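Local coordinates for protein Apc35852 (Geobacillus stearothermophilus, PDB 1U9C) that is of unknown function but belongs to the DJ-1/PfpI family, whose relatives include chaperones and cysteine proteases, at residues Gln39-Asp44 against Lys215-Leu220; Arg7-Val12 against Lys84-Gly89. All blocks are in the same frame, centred on the assembly; numbering follows the deposited sequence.

The two contacts border each other at the start of strand 7-12, where Asp44 and Val8 meet, on different sides of the central sheet. Interaction 1 (39-44 with 215-220) lies on the face carrying helices 28-40 and 209-221; it is mostly buried, apolar and without a hydrogen bond between its segments. Interaction 2 (7-12 with 84-89) sets the strand against the loop leading to strand 92-95 and mixes a buried leucine contact with a polar grip nearer the surface. Asp44 joins them: its O lies 3.0 Å from Val8 N, a probable hydrogen bond, and its OD2 makes a salt bridge with Arg7 NE. Val8 CG2 also packs on Tyr43 and Leu220, so the apolar patch of interaction 1 rests on the strand.

Interaction 1 of 2, residues Gln39-Asp44 against Lys215-Leu220; sequences QEKGYD and KVVAAL
Val217 and Leu220, one helical turn apart on helix 209-221, receive the side chains of Lys41 and Tyr43, from either side of the Gly42 turn at the end of helix 28-40. At Val217 the two methyls divide the work. Val217 CG1, anti to the backbone N (chi1 169°), lies between Lys41 CE at 3.8 Å and Tyr43 OH at 3.7 Å. Val217 CG2 meets Lys41 CG at 4.0 Å and the ring carbon Tyr43 CE2. The lysine chain, bent at chi2 and chi3, lies against the valine with its methylenes, while its NZ makes a salt bridge with Glu221. Further along, Leu220 brings CD1 obliquely to the ring, 3.6 Å from Tyr43 CE2, and its CB lies 3.6 Å from Tyr43 OH. Lys41 CB sits over the centre of one face of the Tyr43 ring, 3.7 Å above the plane, and so limits the tilt of the ring. Gly42, between the two, closes helix 28-40 in a Schellman motif; its positive phi turns the chain toward strand 44-49. With no hydrogen bond between the segments, the contact depends on apolar fit between two helix-end regions on one side of the sheet, and the lysine adds carbon to it while its charge is paired with Glu221 at the exposed side.

Interaction 2 of 2, residues Arg7-Val12 against Lys84-Gly89; sequences RVLMVV and KDDAHG
Arg7 reaches over Gly89 and Leu9 meets Asp86, joining strand 7-12 of the central mixed sheet of the DJ-1/PfpI alpha/beta fold to the connection that leads into its neighbour, strand 92-95. The arginine chain bends at chi3 (65°), folding the guanidinium back so that Arg7 NH1 donates to Gly89 O at 2.7 Å. The bond is not straight, with an N-H...O angle of 136°. The donor stands above the carbonyl plane, 51° out of it, and the oxygen in turn is tilted from the guanidinium plane. Arg7 CD also passes 3.3 Å from Gly89 O. NE is paired with Asp44, and Phe90 makes a cation-pi contact with the group, so the guanidinium is held by several partners. Were Arg7 replaced by alanine, Gly89 O would probably lose this donor and Asp44 its charged mate. At Gly89 the positive phi would press a CB against the carbonyl O of the residue before it, and that CB would also crowd Arg7 NH1. Farther along the strand, Leu9 and Asp86 cross at about a right angle: Leu9 CD2 lies 3.7 Å from Asp86 O and 3.9 Å from Asp86 CB. The carboxylate of Asp86 is engaged by Lys46 and by the backbone N of Ser83, while its CB meets the leucine. A water O in the guanidinium plane lies a short 2.5 Å from His88 O, to which it donates, and weakly accepts from Arg7 NH1.

Interaction 1 of 2, residues Gln39-Asp44 against Lys215-Leu220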
ATOM      1  N   GLN A  39      -4.356 -13.864  -6.633  1.00 23.65           N
ATOM      2  CA  GLN A  39      -5.156 -15.099  -6.627  1.00 25.35           C
ATOM      3  C   GLN A  39      -5.015 -15.837  -7.962  1.00 25.79           C
ATOM      4  O   GLN A  39      -4.864 -17.090  -7.929  1.00 27.68           O
ATOM      5  CB  GLN A  39      -6.628 -14.755  -6.337  1.00 26.73           C
ATOM      6  CG  GLN A  39      -6.871 -14.334  -4.938  1.00 29.37           C
ATOM      7  CD  GLN A  39      -6.630 -15.444  -3.968  1.00 36.79           C
ATOM      8  OE1 GLN A  39      -5.832 -15.337  -3.041  1.00 37.23           O
ATOM      9  NE2 GLN A  39      -7.254 -16.566  -4.240  1.00 40.38           N
ATOM     10  N   GLU A  40      -5.024 -15.134  -9.115  1.00 24.00           N
ATOM     11  CA  GLU A  40      -4.890 -15.775 -10.480  1.00 25.17           C
ATOM     12  C   GLU A  40      -3.576 -16.490 -10.604  1.00 25.09           C
ATOM     13  O   GLU A  40      -3.458 -17.481 -11.343  1.00 25.18           O
ATOM     14  CB  GLU A  40      -4.965 -14.691 -11.583  1.00 25.27           C
ATOM     15  CG  GLU A  40      -6.361 -14.148 -11.892  1.00 30.43           C
ATOM     16  CD  GLU A  40      -6.392 -12.864 -12.751  1.00 31.23           C
ATOM     17  OE1 GLU A  40      -5.396 -12.102 -12.923  1.00 37.72           O
ATOM     18  OE2 GLU A  40      -7.479 -12.544 -13.282  1.00 41.30           O
ATOM     19  N   LYS A  41      -2.535 -15.995  -9.985  1.00 24.01           N
ATOM     20  CA  LYS A  41      -1.248 -16.619 -10.051  1.00 23.85           C
ATOM     21  C   LYS A  41      -1.136 -17.804  -9.110  1.00 23.52           C
ATOM     22  O   LYS A  41      -0.107 -18.509  -9.117  1.00 25.45           O
ATOM     23  CB  LYS A  41      -0.134 -15.631  -9.663  1.00 25.07           C
ATOM     24  CG  LYS A  41       0.231 -14.632 -10.700  1.00 29.71           C
ATOM     25  CD  LYS A  41       0.823 -15.262 -11.986  1.00 31.96           C
ATOM     26  CE  LYS A  41       2.153 -15.942 -11.820  1.00 36.71           C
ATOM     27  NZ  LYS A  41       2.670 -16.435 -13.166  1.00 36.47           N
ATOM     28  N   GLY A  42      -2.135 -18.018  -8.266  1.00 22.50           N
ATOM     29  CA  GLY A  42      -2.114 -19.116  -7.321  1.00 23.03           C
ATOM     30  C   GLY A  42      -1.391 -18.852  -6.023  1.00 23.25           C
ATOM     31  O   GLY A  42      -1.061 -19.765  -5.291  1.00 23.48           O
ATOM     32  N   TYR A  43      -1.158 -17.581  -5.723  1.00 22.28           N
ATOM     33  CA  TYR A  43      -0.514 -17.249  -4.497  1.00 21.75           C
ATOM     34  C   TYR A  43      -1.430 -17.420  -3.295  1.00 23.00           C
ATOM     35  O   TYR A  43      -2.665 -17.326  -3.408  1.00 25.07           O
ATOM     36  CB  TYR A  43       0.001 -15.813  -4.530  1.00 22.67           C
ATOM     37  CG  TYR A  43       1.014 -15.495  -5.610  1.00 22.97           C
ATOM     38  CD1 TYR A  43       1.838 -16.469  -6.198  1.00 23.49           C
ATOM     39  CD2 TYR A  43       1.183 -14.174  -6.016  1.00 22.64           C
ATOM     40  CE1 TYR A  43       2.793 -16.118  -7.171  1.00 24.45           C
ATOM     41  CE2 TYR A  43       2.099 -13.842  -6.958  1.00 26.18           C
ATOM     42  CZ  TYR A  43       2.907 -14.785  -7.545  1.00 24.84           C
ATOM     43  OH  TYR A  43       3.842 -14.456  -8.505  1.00 29.69           O
ATOM     44  N   ASP A  44      -0.831 -17.624  -2.147  1.00 23.16           N
ATOM     45  CA  ASP A  44      -1.527 -17.695  -0.840  1.00 24.21           C
ATOM     46  C   ASP A  44      -1.553 -16.271  -0.287  1.00 24.64           C
ATOM     47  O   ASP A  44      -0.536 -15.805   0.201  1.00 26.87           O
ATOM     48  CB  ASP A  44      -0.758 -18.618   0.091  1.00 24.67           C
ATOM     49  CG  ASP A  44      -1.351 -18.733   1.502  1.00 27.28           C
ATOM     50  OD1 ASP A  44      -2.487 -18.269   1.732  1.00 36.60           O
ATOM     51  OD2 ASP A  44      -0.735 -19.337   2.444  1.00 35.14           O
ATOM     52  N   LYS A 215       4.436  -5.956 -11.268  1.00 21.01           N
ATOM     53  CA  LYS A 215       5.825  -5.900 -10.843  1.00 21.43           C
ATOM     54  C   LYS A 215       6.139  -6.852  -9.691  1.00 19.88           C
ATOM     55  O   LYS A 215       7.208  -7.443  -9.643  1.00 20.46           O
ATOM     56  CB  LYS A 215       6.285  -4.461 -10.492  1.00 21.75           C
ATOM     57  CG  LYS A 215       6.525  -3.546 -11.720  1.00 24.06           C
ATOM     58  CD  LYS A 215       6.765  -2.067 -11.347  1.00 22.63           C
ATOM     59  CE  LYS A 215       7.193  -1.227 -12.549  1.00 24.69           C
ATOM     60  NZ  LYS A 215       6.089  -1.031 -13.558  1.00 22.79           N
ATOM     61  N   VAL A 216       5.189  -6.963  -8.747  1.00 19.98           N
ATOM     62  CA  VAL A 216       5.328  -7.925  -7.638  1.00 19.54           C
ATOM     63  C   VAL A 216       5.404  -9.314  -8.192  1.00 19.23           C
ATOM     64  O   VAL A 216       6.258 -10.090  -7.808  1.00 19.32           O
ATOM     65  CB  VAL A 216       4.219  -7.732  -6.602  1.00 20.40           C
ATOM     66  CG1 VAL A 216       4.259  -8.804  -5.556  1.00 20.49           C
ATOM     67  CG2 VAL A 216       4.340  -6.332  -5.984  1.00 20.51           C
ATOM     68  N   VAL A 217       4.506  -9.650  -9.098  1.00 19.26           N
ATOM     69  CA  VAL A 217       4.498 -10.978  -9.704  1.00 19.59           C
ATOM     70  C   VAL A 217       5.839 -11.279 -10.381  1.00 18.70           C
ATOM     71  O   VAL A 217       6.406 -12.328 -10.193  1.00 19.42           O
ATOM     72  CB  VAL A 217       3.319 -11.131 -10.759  1.00 19.84           C
ATOM     73  CG1 VAL A 217       3.464 -12.392 -11.588  1.00 21.05           C
ATOM     74  CG2 VAL A 217       1.976 -11.090 -10.061  1.00 21.48           C
ATOM     75  N   ALA A 218       6.362 -10.301 -11.131  1.00 20.52           N
ATOM     76  CA  ALA A 218       7.642 -10.509 -11.811  1.00 20.10           C
ATOM     77  C   ALA A 218       8.767 -10.759 -10.820  1.00 20.19           C
ATOM     78  O   ALA A 218       9.552 -11.691 -10.987  1.00 19.40           O
ATOM     79  CB  ALA A 218       8.030  -9.286 -12.656  1.00 20.94           C
ATOM     80  N   ALA A 219       8.823  -9.935  -9.755  1.00 18.78           N
ATOM     81  CA  ALA A 219       9.835 -10.153  -8.725  1.00 19.62           C
ATOM     82  C   ALA A 219       9.699 -11.521  -8.038  1.00 19.90           C
ATOM     83  O   ALA A 219      10.709 -12.181  -7.753  1.00 21.23           O
ATOM     84  CB  ALA A 219       9.783  -9.051  -7.708  1.00 19.94           C
ATOM     85  N   LEU A 220       8.471 -11.992  -7.777  1.00 18.88           N
ATOM     86  CA  LEU A 220       8.280 -13.305  -7.183  1.00 20.22           C
ATOM     87  C   LEU A 220       8.654 -14.434  -8.146  1.00 20.14           C
ATOM     88  O   LEU A 220       9.246 -15.447  -7.761  1.00 20.38           O
ATOM     89  CB  LEU A 220       6.826 -13.417  -6.712  1.00 20.45           C
ATOM     90  CG  LEU A 220       6.480 -12.573  -5.505  1.00 22.90           C
ATOM     91  CD1 LEU A 220       4.994 -12.629  -5.273  1.00 26.76           C
ATOM     92  CD2 LEU A 220       7.195 -13.095  -4.284  1.00 24.88           C
TER

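Interaction 2 of 2, residues Arg7-Val12 against Lys84-Gly89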
ATOM      1  N   ARG A   7       3.613 -16.533  -0.983  1.00 23.10           N
ATOM      2  CA  ARG A   7       2.658 -15.999  -0.025  1.00 24.40           C
ATOM      3  C   ARG A   7       2.795 -14.499   0.003  1.00 22.17           C
ATOM      4  O   ARG A   7       3.876 -13.937   0.111  1.00 21.41           O
ATOM      5  CB  ARG A   7       2.884 -16.545   1.372  1.00 25.13           C
ATOM      6  CG  ARG A   7       2.828 -18.073   1.557  1.00 27.72           C
ATOM      7  CD  ARG A   7       2.863 -18.520   3.000  1.00 30.16           C
ATOM      8  NE  ARG A   7       1.673 -18.094   3.754  1.00 34.28           N
ATOM      9  CZ  ARG A   7       1.640 -17.603   5.008  1.00 33.98           C
ATOM     10  NH1 ARG A   7       2.724 -17.380   5.746  1.00 36.14           N
ATOM     11  NH2 ARG A   7       0.454 -17.293   5.526  1.00 38.13           N
ATOM     12  N   VAL A   8       1.669 -13.823  -0.082  1.00 22.14           N
ATOM     13  CA  VAL A   8       1.579 -12.358  -0.108  1.00 20.85           C
ATOM     14  C   VAL A   8       0.739 -11.882   1.073  1.00 21.05           C
ATOM     15  O   VAL A   8      -0.374 -12.353   1.276  1.00 21.85           O
ATOM     16  CB  VAL A   8       1.004 -11.797  -1.430  1.00 22.22           C
ATOM     17  CG1 VAL A   8       0.945 -10.317  -1.416  1.00 21.76           C
ATOM     18  CG2 VAL A   8       1.815 -12.289  -2.606  1.00 22.03           C
ATOM     19  N   LEU A   9       1.275 -10.927   1.817  1.00 19.45           N
ATOM     20  CA  LEU A   9       0.547 -10.263   2.903  1.00 20.05           C
ATOM     21  C   LEU A   9       0.012  -8.935   2.366  1.00 19.34           C
ATOM     22  O   LEU A   9       0.790  -8.107   1.901  1.00 20.79           O
ATOM     23  CB  LEU A   9       1.488  -9.986   4.076  1.00 19.89           C
ATOM     24  CG  LEU A   9       0.895  -9.190   5.233  1.00 20.42           C
ATOM     25  CD1 LEU A   9      -0.218  -9.953   5.918  1.00 20.01           C
ATOM     26  CD2 LEU A   9       2.006  -8.812   6.203  1.00 21.10           C
ATOM     27  N   MET A  10      -1.298  -8.721   2.424  1.00 19.68           N
ATOM     28  CA  MET A  10      -1.878  -7.422   2.051  1.00 19.22           C
ATOM     29  C   MET A  10      -2.367  -6.695   3.274  1.00 20.76           C
ATOM     30  O   MET A  10      -2.988  -7.373   4.119  1.00 21.02           O
ATOM     31  CB  MET A  10      -3.024  -7.619   1.066  1.00 20.45           C
ATOM     32  CG  MET A  10      -2.560  -8.310  -0.232  1.00 19.75           C
ATOM     33  SD  MET A  10      -3.828  -8.391  -1.529  1.00 21.56           S
ATOM     34  CE  MET A  10      -3.815  -6.704  -2.112  1.00 23.84           C
ATOM     35  N   VAL A  11      -2.039  -5.416   3.423  1.00 19.69           N
ATOM     36  CA  VAL A  11      -2.438  -4.686   4.628  1.00 19.65           C
ATOM     37  C   VAL A  11      -3.147  -3.424   4.206  1.00 18.40           C
ATOM     38  O   VAL A  11      -2.635  -2.620   3.443  1.00 19.23           O
ATOM     39  CB  VAL A  11      -1.224  -4.343   5.507  1.00 20.67           C
ATOM     40  CG1 VAL A  11      -1.703  -3.722   6.816  1.00 21.49           C
ATOM     41  CG2 VAL A  11      -0.366  -5.551   5.816  1.00 21.05           C
ATOM     42  N   VAL A  12      -4.372  -3.244   4.725  1.00 18.75           N
ATOM     43  CA  VAL A  12      -5.191  -2.091   4.419  1.00 19.41           C
ATOM     44  C   VAL A  12      -5.575  -1.296   5.687  1.00 18.80           C
ATOM     45  O   VAL A  12      -5.529  -1.750   6.814  1.00 19.19           O
ATOM     46  CB  VAL A  12      -6.466  -2.496   3.630  1.00 19.31           C
ATOM     47  CG1 VAL A  12      -6.070  -3.188   2.354  1.00 19.93           C
ATOM     48  CG2 VAL A  12      -7.407  -3.386   4.481  1.00 20.57           C
ATOM     49  N   LYS A  84       2.709  -8.574  14.785  1.00 22.25           N
ATOM     50  CA  LYS A  84       4.153  -8.759  14.557  1.00 23.59           C
ATOM     51  C   LYS A  84       4.507 -10.151  14.040  1.00 21.17           C
ATOM     52  O   LYS A  84       5.483 -10.302  13.317  1.00 22.86           O
ATOM     53  CB  LYS A  84       4.957  -8.407  15.787  1.00 23.89           C
ATOM     54  CG  LYS A  84       4.867  -6.959  16.127  1.00 24.75           C
ATOM     55  CD  LYS A  84       5.834  -6.523  17.240  1.00 26.71           C
ATOM     56  CE  LYS A  84       5.683  -5.006  17.491  1.00 27.30           C
ATOM     57  NZ  LYS A  84       6.272  -4.585  18.787  1.00 30.15           N
ATOM     58  N   ASP A  85       3.643 -11.137  14.283  1.00 22.42           N
ATOM     59  CA  ASP A  85       3.813 -12.480  13.703  1.00 23.61           C
ATOM     60  C   ASP A  85       3.822 -12.445  12.155  1.00 23.00           C
ATOM     61  O   ASP A  85       4.400 -13.273  11.482  1.00 24.50           O
ATOM     62  CB  ASP A  85       2.708 -13.440  14.199  1.00 24.44           C
ATOM     63  CG  ASP A  85       2.793 -13.752  15.668  1.00 31.41           C
ATOM     64  OD1 ASP A  85       3.866 -13.532  16.255  1.00 32.97           O
ATOM     65  OD2 ASP A  85       1.826 -14.228  16.303  1.00 36.38           O
ATOM     66  N   ASP A  86       3.108 -11.479  11.589  1.00 22.30           N
ATOM     67  CA  ASP A  86       3.062 -11.302  10.108  1.00 22.75           C
ATOM     68  C   ASP A  86       4.337 -10.772   9.499  1.00 23.30           C
ATOM     69  O   ASP A  86       4.437 -10.646   8.268  1.00 24.05           O
ATOM     70  CB  ASP A  86       1.906 -10.402   9.720  1.00 22.68           C
ATOM     71  CG  ASP A  86       0.575 -10.981  10.114  1.00 20.04           C
ATOM     72  OD1 ASP A  86       0.292 -12.199   9.928  1.00 24.88           O
ATOM     73  OD2 ASP A  86      -0.311 -10.213  10.595  1.00 24.01           O
ATOM     74  N   ALA A  87       5.359 -10.508  10.362  1.00 23.48           N
ATOM     75  CA  ALA A  87       6.656 -10.072   9.875  1.00 25.50           C
ATOM     76  C   ALA A  87       7.414 -11.165   9.180  1.00 25.66           C
ATOM     77  O   ALA A  87       8.341 -10.860   8.437  1.00 29.21           O
ATOM     78  CB  ALA A  87       7.505  -9.550  11.007  1.00 25.30           C
ATOM     79  N   HIS A  88       7.003 -12.427   9.367  1.00 25.22           N
ATOM     80  CA  HIS A  88       7.681 -13.553   8.778  1.00 25.16           C
ATOM     81  C   HIS A  88       6.668 -14.496   8.156  1.00 24.77           C
ATOM     82  O   HIS A  88       5.459 -14.441   8.465  1.00 25.04           O
ATOM     83  CB  HIS A  88       8.528 -14.246   9.851  1.00 26.86           C
ATOM     84  CG  HIS A  88       9.624 -13.364  10.373  1.00 29.29           C
ATOM     85  ND1 HIS A  88       9.541 -12.685  11.569  1.00 32.46           N
ATOM     86  CD2 HIS A  88      10.794 -12.989   9.806  1.00 31.98           C
ATOM     87  CE1 HIS A  88      10.648 -11.976  11.746  1.00 33.78           C
ATOM     88  NE2 HIS A  88      11.421 -12.140  10.683  1.00 34.13           N
ATOM     89  N   GLY A  89       7.137 -15.275   7.182  1.00 25.04           N
ATOM     90  CA  GLY A  89       6.316 -16.261   6.480  1.00 25.30           C
ATOM     91  C   GLY A  89       5.745 -15.810   5.145  1.00 25.83           C
ATOM     92  O   GLY A  89       5.026 -16.570   4.509  1.00 28.13           O
TER
HETATM   93  O   HOH W   1       3.403 -15.923   8.692  1.00 39.66           O